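Local structure of octopine dehydrogenase (Pecten maximus, 3C7A) at residues A[231-243]-A[294-308]. The protein catalyses the NADH-dependent reductive condensation of L-arginine with pyruvate to D-octopine, and the reverse oxidation of octopine by NAD(+). Residues are numbered along the deposited sequence; the frame is centred on the assembly and turned at random.
Sequences APLFYQGIDQATA and YHAITTNKSYKGLVH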
loop_
_atom_site.group_PDB
_atom_site.type_symbol
_atom_site.label_atom_id
_atom_site.label_comp_id
_atom_site.label_asym_id
_atom_site.label_seq_id
_atom_site.Cartn_x
_atom_site.Cartn_y
_atom_site.Cartn_z
ATOM N N ALA A 231 -10.965 26.111 7.353
ATOM C CA ALA A 231 -10.360 24.782 7.487
ATOM C C ALA A 231 -9.149 24.783 8.430
ATOM O O ALA A 231 -8.179 25.507 8.190
ATOM C CB ALA A 231 -9.974 24.232 6.117
ATOM N N PRO A 232 -9.208 23.978 9.510
ATOM C CA PRO A 232 -8.112 23.894 10.482
ATOM C C PRO A 232 -6.963 22.982 10.031
ATOM O O PRO A 232 -7.152 22.134 9.154
ATOM C CB PRO A 232 -8.797 23.320 11.725
ATOM C CG PRO A 232 -9.909 22.493 11.191
ATOM C CD PRO A 232 -10.339 23.104 9.880
ATOM N N LEU A 233 -5.718 23.250 10.748
ATOM C CA LEU A 233 -4.555 22.464 10.357
ATOM C C LEU A 233 -4.774 20.980 10.631
ATOM O O LEU A 233 -5.602 20.608 11.463
ATOM C CB LEU A 233 -3.306 22.955 11.093
ATOM C CG LEU A 233 -2.783 24.336 10.694
ATOM C CD1 LEU A 233 -2.016 24.973 11.842
ATOM C CD2 LEU A 233 -1.914 24.243 9.449
ATOM N N PHE A 234 -3.938 20.109 9.876
ATOM C CA PHE A 234 -4.252 18.684 9.886
ATOM C C PHE A 234 -3.278 17.911 10.768
ATOM O O PHE A 234 -3.488 17.781 11.974
ATOM C CB PHE A 234 -4.234 18.122 8.464
ATOM C CG PHE A 234 -4.577 16.661 8.383
ATOM C CD1 PHE A 234 -5.893 16.239 8.468
ATOM C CD2 PHE A 234 -3.582 15.711 8.223
ATOM C CE1 PHE A 234 -6.210 14.896 8.393
ATOM C CE2 PHE A 234 -3.894 14.367 8.149
ATOM C CZ PHE A 234 -5.210 13.959 8.234
ATOM N N TYR A 235 -1.958 17.694 10.551
ATOM C CA TYR A 235 -0.934 17.109 11.429
ATOM C C TYR A 235 -0.514 18.057 12.558
ATOM O O TYR A 235 -0.303 17.623 13.693
ATOM C CB TYR A 235 0.307 16.683 10.630
ATOM C CG TYR A 235 0.066 15.655 9.541
ATOM C CD1 TYR A 235 0.013 16.035 8.200
ATOM C CD2 TYR A 235 -0.090 14.301 9.849
ATOM C CE1 TYR A 235 -0.200 15.096 7.188
ATOM C CE2 TYR A 235 -0.306 13.352 8.846
ATOM C CZ TYR A 235 -0.359 13.758 7.518
ATOM O OH TYR A 235 -0.570 12.830 6.521
ATOM N N GLN A 236 -0.397 19.346 12.239
ATOM C CA GLN A 236 0.056 20.355 13.204
ATOM C C GLN A 236 -1.065 20.895 14.107
ATOM O O GLN A 236 -0.840 21.817 14.898
ATOM C CB GLN A 236 0.779 21.507 12.486
ATOM C CG GLN A 236 2.141 21.128 11.890
ATOM C CD GLN A 236 2.888 22.302 11.262
ATOM O OE1 GLN A 236 2.417 23.443 11.274
ATOM N NE2 GLN A 236 4.065 22.023 10.710
ATOM N N GLY A 237 -2.257 20.304 14.001
ATOM C CA GLY A 237 -3.419 20.738 14.782
ATOM C C GLY A 237 -3.856 19.820 15.917
ATOM O O GLY A 237 -4.881 20.073 16.559
ATOM N N ILE A 238 -3.083 18.764 16.171
ATOM C CA ILE A 238 -3.403 17.778 17.215
ATOM C C ILE A 238 -3.219 18.317 18.643
ATOM O O ILE A 238 -2.474 19.277 18.859
ATOM C CB ILE A 238 -2.580 16.465 17.050
ATOM C CG1 ILE A 238 -1.071 16.753 17.072
ATOM C CG2 ILE A 238 -2.991 15.725 15.774
ATOM C CD1 ILE A 238 -0.211 15.572 17.499
ATOM N N ASP A 239 -3.905 17.695 19.603
ATOM C CA ASP A 239 -3.728 18.009 21.028
ATOM C C ASP A 239 -2.953 16.904 21.765
ATOM O O ASP A 239 -2.585 15.893 21.158
ATOM C CB ASP A 239 -5.080 18.308 21.711
ATOM C CG ASP A 239 -6.077 17.150 21.617
ATOM O OD1 ASP A 239 -5.670 15.992 21.378
ATOM O OD2 ASP A 239 -7.287 17.406 21.797
ATOM N N GLN A 240 -2.709 17.103 23.062
ATOM C CA GLN A 240 -1.956 16.139 23.882
ATOM C C GLN A 240 -2.665 14.786 24.006
ATOM O O GLN A 240 -2.011 13.738 24.032
ATOM C CB GLN A 240 -1.646 16.726 25.269
ATOM C CG GLN A 240 -0.782 15.840 26.187
ATOM C CD GLN A 240 0.643 15.642 25.681
ATOM O OE1 GLN A 240 1.379 16.604 25.450
ATOM N NE2 GLN A 240 1.043 14.382 25.521
ATOM N N ALA A 241 -3.995 14.818 24.073
ATOM C CA ALA A 241 -4.811 13.603 24.167
ATOM C C ALA A 241 -4.682 12.710 22.928
ATOM O O ALA A 241 -4.662 11.483 23.044
ATOM C CB ALA A 241 -6.270 13.961 24.421
ATOM N N THR A 242 -4.592 13.334 21.754
ATOM C CA THR A 242 -4.405 12.618 20.487
ATOM C C THR A 242 -3.007 11.988 20.403
ATOM O O THR A 242 -2.846 10.894 19.855
ATOM C CB THR A 242 -4.669 13.542 19.265
ATOM O OG1 THR A 242 -5.964 14.143 19.388
ATOM C CG2 THR A 242 -4.614 12.764 17.954
ATOM N N ALA A 243 -2.009 12.678 20.958
ATOM C CA ALA A 243 -0.634 12.171 21.009
ATOM C C ALA A 243 -0.496 10.926 21.895
ATOM O O ALA A 243 0.277 10.017 21.578
ATOM C CB ALA A 243 0.324 13.266 21.467
ATOM N N TYR A 294 4.632 14.659 20.972
ATOM C CA TYR A 294 3.776 15.823 20.716
ATOM C C TYR A 294 4.534 16.951 20.009
ATOM O O TYR A 294 4.026 17.543 19.054
ATOM C CB TYR A 294 3.136 16.327 22.022
ATOM C CG TYR A 294 2.369 17.633 21.889
ATOM C CD1 TYR A 294 1.047 17.649 21.440
ATOM C CD2 TYR A 294 2.967 18.850 22.221
ATOM C CE1 TYR A 294 0.341 18.848 21.317
ATOM C CE2 TYR A 294 2.272 20.053 22.102
ATOM C CZ TYR A 294 0.960 20.045 21.651
ATOM O OH TYR A 294 0.277 21.234 21.534
ATOM N N HIS A 295 5.746 17.236 20.482
ATOM C CA HIS A 295 6.581 18.296 19.914
ATOM C C HIS A 295 7.221 17.910 18.577
ATOM O O HIS A 295 7.459 18.774 17.732
ATOM C CB HIS A 295 7.656 18.734 20.914
ATOM C CG HIS A 295 7.128 19.560 22.046
ATOM N ND1 HIS A 295 6.723 19.011 23.245
ATOM C CD2 HIS A 295 6.935 20.896 22.162
ATOM C CE1 HIS A 295 6.306 19.972 24.049
ATOM N NE2 HIS A 295 6.425 21.126 23.416
ATOM N N ALA A 296 7.490 16.619 18.394
ATOM C CA ALA A 296 8.108 16.109 17.163
ATOM C C ALA A 296 7.196 16.229 15.937
ATOM O O ALA A 296 7.670 16.496 14.830
ATOM C CB ALA A 296 8.566 14.665 17.353
ATOM N N ILE A 297 5.895 16.029 16.145
ATOM C CA ILE A 297 4.903 16.116 15.066
ATOM C C ILE A 297 4.507 17.570 14.773
ATOM O O ILE A 297 4.464 17.980 13.610
ATOM C CB ILE A 297 3.644 15.239 15.359
ATOM C CG1 ILE A 297 4.031 13.757 15.455
ATOM C CG2 ILE A 297 2.568 15.440 14.284
ATOM C CD1 ILE A 297 2.940 12.847 16.007
ATOM N N THR A 298 4.234 18.342 15.826
ATOM C CA THR A 298 3.761 19.727 15.678
ATOM C C THR A 298 4.806 20.695 15.118
ATOM O O THR A 298 4.446 21.688 14.481
ATOM C CB THR A 298 3.179 20.299 17.002
ATOM O OG1 THR A 298 4.111 20.107 18.073
ATOM C CG2 THR A 298 1.854 19.624 17.351
ATOM N N THR A 299 6.088 20.406 15.347
ATOM C CA THR A 299 7.173 21.274 14.864
ATOM C C THR A 299 7.913 20.716 13.637
ATOM O O THR A 299 9.029 21.145 13.331
ATOM C CB THR A 299 8.190 21.639 15.989
ATOM O OG1 THR A 299 8.911 20.471 16.399
ATOM C CG2 THR A 299 7.482 22.257 17.193
ATOM N N ASN A 300 7.284 19.771 12.939
ATOM C CA ASN A 300 7.830 19.210 11.699
ATOM C C ASN A 300 7.596 20.157 10.518
ATOM O O ASN A 300 6.451 20.490 10.198
ATOM C CB ASN A 300 7.217 17.828 11.419
ATOM C CG ASN A 300 7.920 17.071 10.287
ATOM O OD1 ASN A 300 8.787 17.606 9.593
ATOM N ND2 ASN A 300 7.537 15.812 10.103
ATOM N N LYS A 301 8.688 20.576 9.877
ATOM C CA LYS A 301 8.643 21.547 8.775
ATOM C C LYS A 301 7.968 21.030 7.501
ATOM O O LYS A 301 7.427 21.819 6.722
ATOM C CB LYS A 301 10.051 22.055 8.442
ATOM C CG LYS A 301 10.577 23.118 9.395
ATOM C CD LYS A 301 11.938 23.634 8.947
ATOM C CE LYS A 301 12.430 24.757 9.851
ATOM N NZ LYS A 301 13.706 25.352 9.357
ATOM N N SER A 302 8.003 19.716 7.292
ATOM C CA SER A 302 7.414 19.105 6.096
ATOM C C SER A 302 5.878 19.088 6.104
ATOM O O SER A 302 5.253 18.894 5.059
ATOM C CB SER A 302 7.969 17.692 5.876
ATOM O OG SER A 302 7.651 16.841 6.963
ATOM N N TYR A 303 5.279 19.300 7.277
ATOM C CA TYR A 303 3.820 19.336 7.418
ATOM C C TYR A 303 3.237 20.758 7.351
ATOM O O TYR A 303 2.092 20.986 7.754
ATOM C CB TYR A 303 3.384 18.659 8.727
ATOM C CG TYR A 303 3.642 17.163 8.819
ATOM C CD1 TYR A 303 3.551 16.338 7.694
ATOM C CD2 TYR A 303 3.941 16.569 10.046
ATOM C CE1 TYR A 303 3.776 14.965 7.785
ATOM C CE2 TYR A 303 4.164 15.197 10.150
ATOM C CZ TYR A 303 4.081 14.403 9.016
ATOM O OH TYR A 303 4.300 13.048 9.116
ATOM N N LYS A 304 4.022 21.701 6.835
ATOM C CA LYS A 304 3.644 23.117 6.794
ATOM C C LYS A 304 2.474 23.403 5.843
ATOM O O LYS A 304 2.572 23.173 4.635
ATOM C CB LYS A 304 4.864 23.973 6.416
ATOM C CG LYS A 304 4.624 25.478 6.408
ATOM C CD LYS A 304 5.782 26.209 5.738
ATOM C CE LYS A 304 5.561 27.716 5.702
ATOM N NZ LYS A 304 5.712 28.348 7.046
ATOM N N GLY A 305 1.370 23.892 6.408
ATOM C CA GLY A 305 0.226 24.381 5.631
ATOM C C GLY A 305 -0.828 23.375 5.190
ATOM O O GLY A 305 -1.686 23.703 4.365
ATOM N N LEU A 306 -0.782 22.160 5.738
ATOM C CA LEU A 306 -1.712 21.091 5.348
ATOM C C LEU A 306 -2.969 21.079 6.229
ATOM O O LEU A 306 -2.867 21.078 7.458
ATOM C CB LEU A 306 -1.009 19.725 5.375
ATOM C CG LEU A 306 0.372 19.593 4.710
ATOM C CD1 LEU A 306 0.994 18.235 5.004
ATOM C CD2 LEU A 306 0.320 19.839 3.200
ATOM N N VAL A 307 -4.145 21.064 5.593
ATOM C CA VAL A 307 -5.434 21.214 6.298
ATOM C C VAL A 307 -6.444 20.077 6.057
ATOM O O VAL A 307 -6.260 19.246 5.164
ATOM C CB VAL A 307 -6.123 22.578 5.965
ATOM C CG1 VAL A 307 -5.322 23.752 6.524
ATOM C CG2 VAL A 307 -6.350 22.735 4.458
ATOM N N HIS A 308 -7.507 20.068 6.865
ATOM C CA HIS A 308 -8.626 19.122 6.750
ATOM C C HIS A 308 -9.474 19.348 5.485
ATOM O O HIS A 308 -9.540 20.472 4.981
ATOM C CB HIS A 308 -9.541 19.240 7.978
ATOM C CG HIS A 308 -9.068 18.476 9.177
ATOM N ND1 HIS A 308 -8.201 19.009 10.107
ATOM C CD2 HIS A 308 -9.361 17.227 9.612
ATOM C CE1 HIS A 308 -7.970 18.117 11.055
ATOM N NE2 HIS A 308 -8.662 17.027 10.778
HETATM O O HOH W 1 -0.357 20.313 9.164
HETATM O O HOH W 2 1.704 25.542 9.154
HETATM O O HOH W 3 3.842 13.279 23.862
#
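Y235 and Y303 lie face to face: their ring centroids are 4.2 Å apart and their planes differ by 17°. A CH-pi contact adds to the stack, Y235 CB sitting over the Y303 face at 4.0 Å from its centroid. With CG of Y235 anti to its carbonyl carbon (chi1 -60°), the ring has Y303 on one face and F234 CD2 on the opposite one, while L306 CD1 meets its edge. F234 meets H308 differently, edge toward face, with the planes at 65° and F234 CD1 3.7 Å from H308 NE2. Beside this pair L233 and V307 form a single antiparallel bridge, a non-hydrogen-bonded pair by its bond pattern, flanked by a nearly straight bond from H308 N to P232 O (3.1 Å) and a more bent one from F234 N to L306 O (2.8 Å). Both segments belong to the alpha-helical domain of the opine dehydrogenase family, and Y235 reaches the active site, with Y303 behind its ring: Y235 OH is hydrogen-bonded to NE2 of the catalytic H212. An alanine replacing Y303 would remove the stacked ring and is likely to leave the Y235 ring freer to shift beside H212. Q236, extended beyond CG, passes T298 O and gives a weak, bent hydrogen bond from NE2 to N300 O (2.9 Å), while a water bridges the backbones, accepting from Q236 N and donating to Y303 O and L306 O.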